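Similar to hydroxylamine oxidoreductase (Kuenenia stuttgartiensis, PDB 6H5L) is a multiheme c-type cytochrome, probably an oxidoreductase, that takes part in a large reductase complex with an extended chain of hemes for electron transfer. Local coordinates at residues A[75-81]-A[128-132]; A[238-244]-A[473-479]; A[256-262]-A[274-279]. All blocks are in the same frame, centred on the assembly; numbering follows the deposited sequence.

From the N terminus, interaction 1 is complete first: residues 75-81, at the start of helix 77-87, meet residues 128-132, the start of helix 129-133, across an intervening stretch of 46 residues, 29 of them helical. Interaction 2 opens only later and spans 228 residues, bringing helix 240-245 against the end of helix 455-476. Interaction 3 falls wholly within that span, where it closes a short excursion of 11 residues between helices 248-256 and 280-285. Interactions 2 and 3 touch through a probable hydrogen bond from Y244 OH to P278 O, whereas interaction 1 lies apart, its centre about 37 Å from that of interaction 3 and about 43 Å from that of interaction 2.

Interaction 1 of 3, residues A[75-81]-A[128-132]; sequences ERRDLCV and HCFDC. With HEC (heme c), chain D.
R77 reaches across F130 at about a right angle, its aliphatic part resting on the root of the ring and its guanidinium tilted over the CD1 side. The cation-pi contact is off-centre, with R77 CZ 4.4 Å from the centroid of the F130 ring and the two planes inclined by 34°. An extended chain from CG to NE carries the charge to that side, while R77 CG itself packs 3.6 Å from F130 CB. Nearer the backbone, R77 CB sits over the face of the H128 imidazole, 3.8 Å from the ring centroid, a CH-pi contact. Arginine suits this place because its methylenes pack on both rings while its end adds the cation. The same imidazole receives C80 CB at its edge, and V81 CG2 reaches it obliquely. C80 SG lies at the edge of the F130 ring, 4.3 Å from F130 CD2.

The N-cap bond helps to fix the histidine ring, on which W95 also packs edge-to-face. With CG anti to the backbone N (chi1 -163°), H128 turns ND1 back to accept F130 N at 3.0 Å, almost in the ring plane; D131 OD2 in return accepts H128 N at 2.7 Å, completing a capping box. D131 has a second partner, R122, through OD1. With alanine at R77, F130 is likely to lose the alkyl and cationic cover on this side and become freer to shift.

R76 forms a side-on salt bridge to D78, and its guanidinium also reaches D82 of a neighbouring cytochrome subunit. C129 and C132 are thioether-linked to one heme c, C129 SG lying 1.8 Å from HEC CAB, while C80 is linked to another. The contact therefore joins the first turns of two CxxCH heme-binding helices, an association characteristic of multiheme cytochromes c.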
# COMPACT_ATOMS: atom_id res chain seq x y z
N GLU A 75 -13.38 -0.61 -46.81
CA GLU A 75 -12.39 -0.34 -45.77
C GLU A 75 -13.03 -0.28 -44.38
O GLU A 75 -12.73 0.59 -43.57
CB GLU A 75 -11.62 0.95 -46.07
CG GLU A 75 -10.85 0.89 -47.38
CD GLU A 75 -10.27 2.23 -47.79
OE1 GLU A 75 -9.10 2.51 -47.43
OE2 GLU A 75 -10.98 3.00 -48.46
N ARG A 76 -13.94 -1.23 -44.12
CA ARG A 76 -14.64 -1.29 -42.84
C ARG A 76 -13.81 -2.12 -41.84
O ARG A 76 -14.13 -3.26 -41.52
CB ARG A 76 -16.03 -1.87 -43.02
CG ARG A 76 -16.94 -1.02 -43.91
CD ARG A 76 -17.12 0.38 -43.33
NE ARG A 76 -17.68 0.34 -41.99
CZ ARG A 76 -18.99 0.35 -41.72
NH1 ARG A 76 -19.87 0.38 -42.71
NH2 ARG A 76 -19.41 0.31 -40.47
N ARG A 77 -12.73 -1.50 -41.37
CA ARG A 77 -11.92 -2.13 -40.33
C ARG A 77 -12.73 -2.38 -39.07
O ARG A 77 -12.50 -3.37 -38.37
CB ARG A 77 -10.70 -1.25 -40.01
CG ARG A 77 -9.75 -1.06 -41.18
CD ARG A 77 -8.67 -0.04 -40.85
NE ARG A 77 -7.58 -0.06 -41.82
CZ ARG A 77 -7.62 0.54 -43.00
NH1 ARG A 77 -8.70 1.21 -43.37
NH2 ARG A 77 -6.58 0.47 -43.82
N ASP A 78 -13.70 -1.50 -38.78
CA ASP A 78 -14.50 -1.65 -37.57
C ASP A 78 -15.32 -2.93 -37.59
O ASP A 78 -15.49 -3.58 -36.56
CB ASP A 78 -15.41 -0.44 -37.40
CG ASP A 78 -16.39 -0.28 -38.55
OD1 ASP A 78 -15.98 -0.51 -39.71
OD2 ASP A 78 -17.56 0.07 -38.30
N LEU A 79 -15.82 -3.33 -38.77
CA LEU A 79 -16.67 -4.51 -38.84
C LEU A 79 -15.89 -5.79 -38.63
O LEU A 79 -16.46 -6.79 -38.17
CB LEU A 79 -17.41 -4.55 -40.18
CG LEU A 79 -18.52 -3.50 -40.33
CD1 LEU A 79 -19.12 -3.55 -41.72
CD2 LEU A 79 -19.60 -3.72 -39.27
N CYS A 80 -14.59 -5.80 -38.96
CA CYS A 80 -13.75 -6.94 -38.64
C CYS A 80 -13.78 -7.23 -37.15
O CYS A 80 -13.92 -8.39 -36.73
CB CYS A 80 -12.31 -6.70 -39.10
SG CYS A 80 -12.13 -5.97 -40.74
N VAL A 81 -13.68 -6.19 -36.33
CA VAL A 81 -13.65 -6.38 -34.88
C VAL A 81 -15.04 -6.66 -34.34
O VAL A 81 -15.22 -7.56 -33.52
CB VAL A 81 -13.02 -5.15 -34.19
CG1 VAL A 81 -13.01 -5.33 -32.68
CG2 VAL A 81 -11.60 -4.94 -34.70
N HIS A 128 -3.99 -3.31 -37.32
CA HIS A 128 -5.32 -3.89 -37.34
C HIS A 128 -5.33 -5.19 -38.14
O HIS A 128 -4.40 -5.49 -38.89
CB HIS A 128 -6.31 -2.90 -37.96
CG HIS A 128 -7.75 -3.22 -37.67
ND1 HIS A 128 -8.49 -4.07 -38.46
CD2 HIS A 128 -8.58 -2.79 -36.69
CE1 HIS A 128 -9.71 -4.16 -37.97
NE2 HIS A 128 -9.79 -3.39 -36.90
N CYS A 129 -6.40 -5.97 -37.94
CA CYS A 129 -6.63 -7.16 -38.76
C CYS A 129 -6.59 -6.82 -40.24
O CYS A 129 -6.14 -7.62 -41.06
CB CYS A 129 -7.97 -7.79 -38.40
SG CYS A 129 -8.66 -7.31 -36.80
N PHE A 130 -7.07 -5.63 -40.60
CA PHE A 130 -7.01 -5.17 -41.98
C PHE A 130 -5.57 -5.12 -42.48
O PHE A 130 -5.29 -5.49 -43.62
CB PHE A 130 -7.66 -3.79 -42.08
CG PHE A 130 -8.34 -3.53 -43.40
CD1 PHE A 130 -7.62 -3.04 -44.47
CD2 PHE A 130 -9.69 -3.76 -43.54
CE1 PHE A 130 -8.25 -2.79 -45.68
CE2 PHE A 130 -10.33 -3.51 -44.74
CZ PHE A 130 -9.60 -3.03 -45.81
N ASP A 131 -4.64 -4.68 -41.62
CA ASP A 131 -3.26 -4.49 -42.04
C ASP A 131 -2.58 -5.82 -42.37
O ASP A 131 -1.76 -5.90 -43.29
CB ASP A 131 -2.48 -3.75 -40.96
CG ASP A 131 -3.01 -2.35 -40.70
OD1 ASP A 131 -3.22 -1.60 -41.68
OD2 ASP A 131 -3.22 -2.00 -39.52
N CYS A 132 -2.92 -6.88 -41.63
CA CYS A 132 -2.28 -8.18 -41.81
C CYS A 132 -3.05 -9.12 -42.73
O CYS A 132 -2.43 -10.03 -43.30
CB CYS A 132 -2.10 -8.88 -40.46
SG CYS A 132 -0.69 -8.30 -39.47
FE HEC D . -4.79 -12.97 -37.83
CHA HEC D . -4.30 -16.16 -38.93
CHB HEC D . -8.16 -13.67 -37.43
CHC HEC D . -5.39 -9.72 -36.95
CHD HEC D . -1.46 -12.19 -38.34
NA HEC D . -6.00 -14.61 -38.10
C1A HEC D . -5.59 -15.82 -38.62
C2A HEC D . -6.75 -16.69 -38.75
C3A HEC D . -7.82 -15.99 -38.34
C4A HEC D . -7.37 -14.68 -37.92
CMA HEC D . -9.30 -16.44 -38.29
CAA HEC D . -6.67 -18.14 -39.31
CBA HEC D . -7.34 -19.19 -38.44
CGA HEC D . -6.79 -19.19 -37.04
O1A HEC D . -5.55 -19.29 -36.88
O2A HEC D . -7.60 -19.12 -36.08
NB HEC D . -6.47 -11.90 -37.32
C1B HEC D . -7.75 -12.39 -37.15
C2B HEC D . -8.57 -11.32 -36.62
C3B HEC D . -7.81 -10.23 -36.50
C4B HEC D . -6.47 -10.57 -36.93
CMB HEC D . -10.07 -11.45 -36.29
CAB HEC D . -8.24 -8.84 -35.97
CBB HEC D . -8.51 -8.90 -34.45
NC HEC D . -3.64 -11.29 -37.68
C1C HEC D . -4.10 -10.04 -37.30
C2C HEC D . -2.97 -9.14 -37.20
C3C HEC D . -1.91 -9.78 -37.72
C4C HEC D . -2.29 -11.17 -37.94
CMC HEC D . -3.10 -7.62 -36.99
CAC HEC D . -0.49 -9.19 -37.92
CBC HEC D . 0.16 -8.79 -36.58
ND HEC D . -3.15 -13.99 -38.58
C1D HEC D . -1.84 -13.50 -38.57
C2D HEC D . -0.94 -14.60 -38.85
C3D HEC D . -1.83 -15.83 -39.02
C4D HEC D . -3.18 -15.36 -38.85
CMD HEC D . 0.60 -14.57 -38.94
CAD HEC D . -1.38 -17.27 -39.34
CBD HEC D . -1.02 -17.32 -40.82
CGD HEC D . -0.82 -18.75 -41.24
O1D HEC D . -0.78 -19.64 -40.34
O2D HEC D . -0.70 -19.00 -42.46

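Interaction 2 of 3, residues A[238-244]-A[473-479]; sequences HPDAESY and KGTAHAQ. With HEC (heme c), chain I.
H477 and S243 meet through a hydrogen bond in which the ring nitrogen ND1 donates to S243 OG at 2.9 Å, with an N-H...O angle of 160° and the acceptor close to the imidazole plane. The other nitrogen, H477 NE2, binds the heme iron at 2.0 Å, and H284 supplies the second protein ligand. The serine thus acts as a second-shell residue that sets the rotation of an axial histidine. A small hydroxyl suits this place because it can both accept and donate: with chi1 at 55°, S243 OG folds back over its own helix and donates to P239 O at 2.7 Å. That carbonyl also takes S243 N, the two donors arriving from opposite faces of its plane.

Beside this chain of bonds, D240 OD1 and K473 NZ form a buried salt bridge. The lysine chain, bent at chi2 and chi4, passes P239 CD and brings its amine to the carboxylate just above a heme methyl. Each charge has another partner: D240 OD2 accepts from H233 ND1, and K473 NZ bonds a carboxylate of another heme c. These ties would help to offset both charges in the interior.

S243 CB packs 4.0 Å from G474 CA; a side chain at G474 would instead run into Q479 O. Helix 240-245 lies against the last turn of helix 455-476, just before the chain enters helix 480-513, whose start is capped by Q479. Helix 356-389 packs on T475 and A476, and Y244 rests against helix 248-256.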
# COMPACT_ATOMS: atom_id res chain seq x y z
N HIS A 238 15.92 -35.03 -32.41
CA HIS A 238 16.44 -33.78 -31.88
C HIS A 238 15.80 -33.48 -30.53
O HIS A 238 14.86 -32.68 -30.45
CB HIS A 238 16.21 -32.62 -32.86
CG HIS A 238 14.92 -32.71 -33.61
ND1 HIS A 238 13.69 -32.55 -33.01
CD2 HIS A 238 14.68 -32.94 -34.93
CE1 HIS A 238 12.74 -32.68 -33.93
NE2 HIS A 238 13.32 -32.91 -35.09
N PRO A 239 16.27 -34.11 -29.45
CA PRO A 239 15.68 -33.89 -28.11
C PRO A 239 16.18 -32.61 -27.46
O PRO A 239 16.73 -32.61 -26.36
CB PRO A 239 16.13 -35.15 -27.35
CG PRO A 239 17.47 -35.43 -27.93
CD PRO A 239 17.38 -35.08 -29.40
N ASP A 240 15.98 -31.49 -28.16
CA ASP A 240 16.52 -30.22 -27.68
C ASP A 240 15.78 -29.72 -26.45
O ASP A 240 16.40 -29.23 -25.50
CB ASP A 240 16.46 -29.18 -28.79
CG ASP A 240 17.11 -29.66 -30.07
OD1 ASP A 240 18.11 -30.40 -29.98
OD2 ASP A 240 16.62 -29.31 -31.16
N ALA A 241 14.45 -29.83 -26.45
CA ALA A 241 13.67 -29.38 -25.30
C ALA A 241 13.99 -30.20 -24.05
O ALA A 241 14.14 -29.65 -22.96
CB ALA A 241 12.18 -29.46 -25.62
N GLU A 242 14.10 -31.52 -24.21
CA GLU A 242 14.38 -32.37 -23.06
C GLU A 242 15.80 -32.17 -22.55
O GLU A 242 16.03 -32.10 -21.34
CB GLU A 242 14.15 -33.84 -23.42
CG GLU A 242 12.78 -34.15 -23.99
CD GLU A 242 12.73 -34.03 -25.50
OE1 GLU A 242 13.34 -33.09 -26.04
OE2 GLU A 242 12.07 -34.87 -26.15
N SER A 243 16.77 -32.07 -23.46
CA SER A 243 18.17 -31.95 -23.04
C SER A 243 18.43 -30.61 -22.36
O SER A 243 19.18 -30.55 -21.38
CB SER A 243 19.10 -32.15 -24.23
OG SER A 243 18.79 -31.25 -25.28
N TYR A 244 17.84 -29.53 -22.87
CA TYR A 244 18.01 -28.24 -22.20
C TYR A 244 17.18 -28.17 -20.93
O TYR A 244 17.70 -27.83 -19.86
CB TYR A 244 17.63 -27.09 -23.14
CG TYR A 244 17.43 -25.79 -22.39
CD1 TYR A 244 18.52 -25.07 -21.91
CD2 TYR A 244 16.16 -25.29 -22.15
CE1 TYR A 244 18.35 -23.88 -21.22
CE2 TYR A 244 15.98 -24.10 -21.46
CZ TYR A 244 17.08 -23.40 -21.00
OH TYR A 244 16.92 -22.22 -20.31
N LYS A 473 22.80 -34.07 -28.70
CA LYS A 473 22.10 -32.94 -28.09
C LYS A 473 22.21 -32.96 -26.58
O LYS A 473 22.28 -31.90 -25.95
CB LYS A 473 20.63 -32.95 -28.52
CG LYS A 473 20.43 -32.65 -30.00
CD LYS A 473 21.14 -31.37 -30.40
CE LYS A 473 20.86 -31.01 -31.84
NZ LYS A 473 19.42 -30.73 -32.08
N GLY A 474 22.24 -34.15 -25.97
CA GLY A 474 22.46 -34.22 -24.53
C GLY A 474 23.84 -33.74 -24.12
O GLY A 474 23.99 -33.07 -23.10
N THR A 475 24.86 -34.08 -24.92
CA THR A 475 26.21 -33.62 -24.62
C THR A 475 26.34 -32.12 -24.86
O THR A 475 26.98 -31.41 -24.06
CB THR A 475 27.23 -34.38 -25.47
OG1 THR A 475 27.10 -35.79 -25.21
CG2 THR A 475 28.65 -33.94 -25.15
N ALA A 476 25.74 -31.61 -25.93
CA ALA A 476 25.88 -30.19 -26.26
C ALA A 476 25.09 -29.31 -25.30
O ALA A 476 25.49 -28.17 -25.04
CB ALA A 476 25.45 -29.94 -27.70
N HIS A 477 23.97 -29.80 -24.78
CA HIS A 477 23.11 -29.03 -23.89
C HIS A 477 23.32 -29.36 -22.42
O HIS A 477 22.51 -28.95 -21.58
CB HIS A 477 21.65 -29.21 -24.28
CG HIS A 477 21.27 -28.55 -25.57
ND1 HIS A 477 20.29 -29.03 -26.40
CD2 HIS A 477 21.75 -27.43 -26.16
CE1 HIS A 477 20.18 -28.25 -27.46
NE2 HIS A 477 21.06 -27.26 -27.34
N ALA A 478 24.38 -30.11 -22.09
CA ALA A 478 24.77 -30.38 -20.70
C ALA A 478 23.69 -31.14 -19.94
O ALA A 478 23.32 -30.79 -18.82
CB ALA A 478 25.15 -29.08 -19.98
N GLN A 479 23.19 -32.21 -20.56
CA GLN A 479 22.26 -33.13 -19.91
C GLN A 479 22.91 -34.51 -19.94
O GLN A 479 22.95 -35.16 -20.99
CB GLN A 479 20.90 -33.13 -20.60
CG GLN A 479 19.72 -33.23 -19.64
CD GLN A 479 19.82 -34.44 -18.73
OE1 GLN A 479 20.08 -35.55 -19.18
NE2 GLN A 479 19.61 -34.23 -17.43
FE HEC I . 21.35 -25.56 -28.35
CHA HEC I . 23.28 -27.25 -30.54
CHB HEC I . 18.53 -26.30 -30.21
CHC HEC I . 19.34 -24.12 -25.96
CHD HEC I . 24.12 -24.21 -26.78
NA HEC I . 20.95 -26.66 -30.01
C1A HEC I . 21.94 -27.11 -30.86
C2A HEC I . 21.32 -27.41 -32.13
C3A HEC I . 20.02 -27.15 -32.04
C4A HEC I . 19.76 -26.68 -30.70
CMA HEC I . 18.97 -27.33 -33.16
CAA HEC I . 22.05 -27.94 -33.37
CBA HEC I . 22.57 -26.76 -34.17
CGA HEC I . 24.01 -26.51 -33.80
O1A HEC I . 24.30 -25.43 -33.23
O2A HEC I . 24.86 -27.39 -34.06
NB HEC I . 19.31 -25.22 -28.15
C1B HEC I . 18.33 -25.71 -28.98
C2B HEC I . 17.05 -25.50 -28.34
C3B HEC I . 17.27 -24.89 -27.17
C4B HEC I . 18.70 -24.71 -27.03
CMB HEC I . 15.68 -25.88 -28.94
CAB HEC I . 16.19 -24.47 -26.15
CBB HEC I . 15.46 -25.69 -25.54
NC HEC I . 21.67 -24.34 -26.72
C1C HEC I . 20.70 -23.93 -25.82
C2C HEC I . 21.37 -23.44 -24.63
C3C HEC I . 22.67 -23.32 -24.92
C4C HEC I . 22.90 -23.98 -26.19
CMC HEC I . 20.65 -22.70 -23.48
CAC HEC I . 23.76 -22.74 -24.00
CBC HEC I . 24.00 -23.67 -22.79
ND HEC I . 23.40 -25.69 -28.63
C1D HEC I . 24.36 -25.08 -27.83
C2D HEC I . 25.67 -25.52 -28.27
C3D HEC I . 25.40 -26.47 -29.45
C4D HEC I . 23.97 -26.51 -29.60
CMD HEC I . 27.04 -25.11 -27.69
CAD HEC I . 26.46 -27.21 -30.30
CBD HEC I . 27.00 -26.22 -31.33
CGD HEC I . 27.99 -26.89 -32.24
O1D HEC I . 29.16 -27.07 -31.82
O2D HEC I . 27.60 -27.25 -33.38

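Interaction 3 of 3, residues A[256-262]-A[274-279]; sequences EEEHYDF and DYRTPT. With HEC (heme c), chain J.
The hydroxyl of Y260 is held by T277: its OH accepts T277 N at 2.8 Å with an N-H...O angle of 163°, and T277 OG1 lies 2.7 Å from the same oxygen, Y260 OH. T277 OG1 is hydrogen-bonded to H249 O of helix 248-256. A tyrosine suits this place because its length carries a polar end through the buried contact to the backbone of 274-279, while its ring fills the path between. Over one face of that ring lies Y275 CA, 4.0 Å from the centroid in a CH-pi contact. The Y275 ring is nearly parallel to that of Y260, at 20°, but slid aside so that the two barely overlap. F262 meets Y275 obliquely and completes the aromatic cluster. The Y275 hydroxyl donates to a water that in turn donates to D261 O at 2.8 Å, so the far end of this ring is also tied to the opposite segment.

At the other end, R276 NH1 donates to E256 OE2 at 2.9 Å. The acid oxygen sits in the guanidinium plane, and an extended chain, with CG anti to the backbone N (chi1 -173°), carries the group there. E222 and D94 of the third subunit also form salt bridges with R276. On the other side, R276, T277 and P278 line the heme.

Chemically, an aromatic and hydrogen-bonded core probably helps to hold the backbone beside the heme, while the arginine, ringed by three acids, probably stays charged and links this loop to the third subunit.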
# COMPACT_ATOMS: atom_id res chain seq x y z
N GLU A 256 13.56 -20.34 -11.31
CA GLU A 256 13.82 -18.92 -11.07
C GLU A 256 13.20 -18.03 -12.14
O GLU A 256 13.57 -16.86 -12.25
CB GLU A 256 15.32 -18.65 -10.98
CG GLU A 256 16.04 -19.36 -9.85
CD GLU A 256 17.47 -18.88 -9.67
OE1 GLU A 256 17.76 -17.74 -10.09
OE2 GLU A 256 18.30 -19.64 -9.13
N GLU A 257 12.26 -18.57 -12.94
CA GLU A 257 11.74 -17.82 -14.08
C GLU A 257 11.05 -16.53 -13.67
O GLU A 257 11.02 -15.57 -14.45
CB GLU A 257 10.78 -18.70 -14.88
CG GLU A 257 9.92 -19.61 -14.03
CD GLU A 257 8.79 -20.25 -14.81
OE1 GLU A 257 7.87 -19.52 -15.24
OE2 GLU A 257 8.82 -21.49 -15.01
N GLU A 258 10.49 -16.47 -12.46
CA GLU A 258 9.81 -15.26 -12.02
C GLU A 258 10.75 -14.06 -11.98
O GLU A 258 10.31 -12.92 -12.18
CB GLU A 258 9.17 -15.47 -10.64
CG GLU A 258 7.97 -16.39 -10.66
CD GLU A 258 8.22 -17.70 -9.94
OE1 GLU A 258 7.59 -17.94 -8.89
OE2 GLU A 258 9.07 -18.49 -10.42
N HIS A 259 12.04 -14.30 -11.75
CA HIS A 259 13.02 -13.22 -11.66
C HIS A 259 13.81 -13.05 -12.95
O HIS A 259 14.77 -12.27 -12.98
CB HIS A 259 13.96 -13.46 -10.48
CG HIS A 259 13.27 -13.42 -9.15
ND1 HIS A 259 12.57 -14.50 -8.64
CD2 HIS A 259 13.15 -12.43 -8.24
CE1 HIS A 259 12.06 -14.17 -7.47
NE2 HIS A 259 12.40 -12.92 -7.20
N TYR A 260 13.44 -13.75 -14.02
CA TYR A 260 13.98 -13.48 -15.34
C TYR A 260 13.21 -12.33 -15.97
O TYR A 260 11.97 -12.30 -15.93
CB TYR A 260 13.88 -14.72 -16.23
CG TYR A 260 14.97 -15.75 -16.04
CD1 TYR A 260 15.24 -16.29 -14.79
CD2 TYR A 260 15.73 -16.19 -17.12
CE1 TYR A 260 16.24 -17.23 -14.62
CE2 TYR A 260 16.72 -17.14 -16.96
CZ TYR A 260 16.97 -17.65 -15.71
OH TYR A 260 17.96 -18.59 -15.55
N ASP A 261 13.93 -11.37 -16.55
CA ASP A 261 13.31 -10.21 -17.19
C ASP A 261 13.28 -10.46 -18.69
O ASP A 261 14.23 -10.14 -19.41
CB ASP A 261 14.06 -8.93 -16.83
CG ASP A 261 13.31 -7.67 -17.23
OD1 ASP A 261 12.29 -7.78 -17.95
OD2 ASP A 261 13.73 -6.57 -16.83
N PHE A 262 12.18 -11.03 -19.17
CA PHE A 262 12.01 -11.30 -20.59
C PHE A 262 11.51 -10.09 -21.37
O PHE A 262 11.35 -10.19 -22.59
CB PHE A 262 11.06 -12.48 -20.79
CG PHE A 262 11.65 -13.81 -20.41
CD1 PHE A 262 12.67 -14.37 -21.15
CD2 PHE A 262 11.17 -14.50 -19.30
CE1 PHE A 262 13.22 -15.59 -20.80
CE2 PHE A 262 11.71 -15.72 -18.94
CZ PHE A 262 12.74 -16.26 -19.69
N ASP A 274 19.91 -10.62 -14.98
CA ASP A 274 18.62 -10.78 -15.64
C ASP A 274 18.31 -12.24 -15.93
O ASP A 274 17.21 -12.71 -15.65
CB ASP A 274 18.59 -9.95 -16.93
CG ASP A 274 18.69 -8.47 -16.66
OD1 ASP A 274 18.25 -8.02 -15.58
OD2 ASP A 274 19.23 -7.74 -17.53
N TYR A 275 19.27 -12.97 -16.49
CA TYR A 275 19.22 -14.43 -16.59
C TYR A 275 20.31 -15.00 -15.69
O TYR A 275 21.47 -14.59 -15.80
CB TYR A 275 19.45 -14.93 -18.02
CG TYR A 275 18.50 -14.47 -19.10
CD1 TYR A 275 17.41 -13.64 -18.83
CD2 TYR A 275 18.69 -14.87 -20.42
CE1 TYR A 275 16.56 -13.23 -19.84
CE2 TYR A 275 17.85 -14.47 -21.43
CZ TYR A 275 16.78 -13.65 -21.14
OH TYR A 275 15.94 -13.25 -22.15
N ARG A 276 19.95 -15.94 -14.82
CA ARG A 276 21.01 -16.66 -14.11
C ARG A 276 21.63 -17.73 -15.00
O ARG A 276 22.85 -17.89 -15.02
CB ARG A 276 20.50 -17.28 -12.82
CG ARG A 276 21.63 -17.88 -11.99
CD ARG A 276 21.17 -18.77 -10.85
NE ARG A 276 22.28 -19.56 -10.33
CZ ARG A 276 22.17 -20.50 -9.40
NH1 ARG A 276 20.99 -20.79 -8.87
NH2 ARG A 276 23.25 -21.16 -8.99
N THR A 277 20.80 -18.46 -15.74
CA THR A 277 21.23 -19.43 -16.73
C THR A 277 20.67 -19.04 -18.10
O THR A 277 19.63 -18.38 -18.18
CB THR A 277 20.76 -20.84 -16.36
OG1 THR A 277 19.34 -20.86 -16.18
CG2 THR A 277 21.45 -21.31 -15.09
N PRO A 278 21.34 -19.42 -19.18
CA PRO A 278 20.91 -18.95 -20.51
C PRO A 278 19.70 -19.70 -21.02
O PRO A 278 19.34 -20.78 -20.54
CB PRO A 278 22.14 -19.23 -21.39
CG PRO A 278 22.76 -20.42 -20.76
CD PRO A 278 22.54 -20.28 -19.27
N THR A 279 19.06 -19.10 -22.01
CA THR A 279 17.94 -19.68 -22.73
C THR A 279 18.40 -20.15 -24.11
O THR A 279 19.53 -19.89 -24.53
CB THR A 279 16.79 -18.68 -22.87
OG1 THR A 279 17.22 -17.58 -23.69
CG2 THR A 279 16.38 -18.14 -21.51
FE HEC J . 26.59 -22.95 -17.85
CHA HEC J . 25.97 -25.13 -15.30
CHB HEC J . 28.20 -25.49 -19.59
CHC HEC J . 27.01 -20.90 -20.58
CHD HEC J . 25.28 -20.33 -16.07
NA HEC J . 26.98 -24.95 -17.53
C1A HEC J . 26.69 -25.63 -16.36
C2A HEC J . 27.27 -26.96 -16.45
C3A HEC J . 27.89 -27.05 -17.63
C4A HEC J . 27.71 -25.79 -18.33
CMA HEC J . 28.65 -28.28 -18.16
CAA HEC J . 27.21 -28.07 -15.39
CBA HEC J . 28.07 -27.67 -14.19
CGA HEC J . 28.24 -28.83 -13.26
O1A HEC J . 28.89 -28.64 -12.20
O2A HEC J . 27.74 -29.94 -13.56
NB HEC J . 27.47 -23.15 -19.72
C1B HEC J . 28.01 -24.30 -20.26
C2B HEC J . 28.35 -24.05 -21.64
C3B HEC J . 28.03 -22.78 -21.92
C4B HEC J . 27.47 -22.19 -20.72
CMB HEC J . 28.99 -25.09 -22.59
CAB HEC J . 28.20 -22.03 -23.26
CBB HEC J . 27.30 -22.63 -24.36
NC HEC J . 26.23 -20.99 -18.25
C1C HEC J . 26.45 -20.34 -19.45
C2C HEC J . 25.90 -19.01 -19.35
C3C HEC J . 25.50 -18.82 -18.08
C4C HEC J . 25.65 -20.08 -17.38
CMC HEC J . 26.05 -17.93 -20.44
CAC HEC J . 24.92 -17.51 -17.48
CBC HEC J . 23.59 -17.07 -18.16
ND HEC J . 25.72 -22.77 -15.99
C1D HEC J . 25.33 -21.55 -15.42
C2D HEC J . 24.97 -21.78 -14.04
C3D HEC J . 25.19 -23.28 -13.80
C4D HEC J . 25.65 -23.81 -15.07
CMD HEC J . 24.48 -20.74 -13.01
CAD HEC J . 24.97 -24.09 -12.50
CBD HEC J . 26.32 -24.48 -11.91
CGD HEC J . 26.23 -25.84 -11.27
O1D HEC J . 25.75 -26.78 -11.95
O2D HEC J . 26.65 -25.98 -10.09
O HOH W 1 14.92 -10.93 -22.01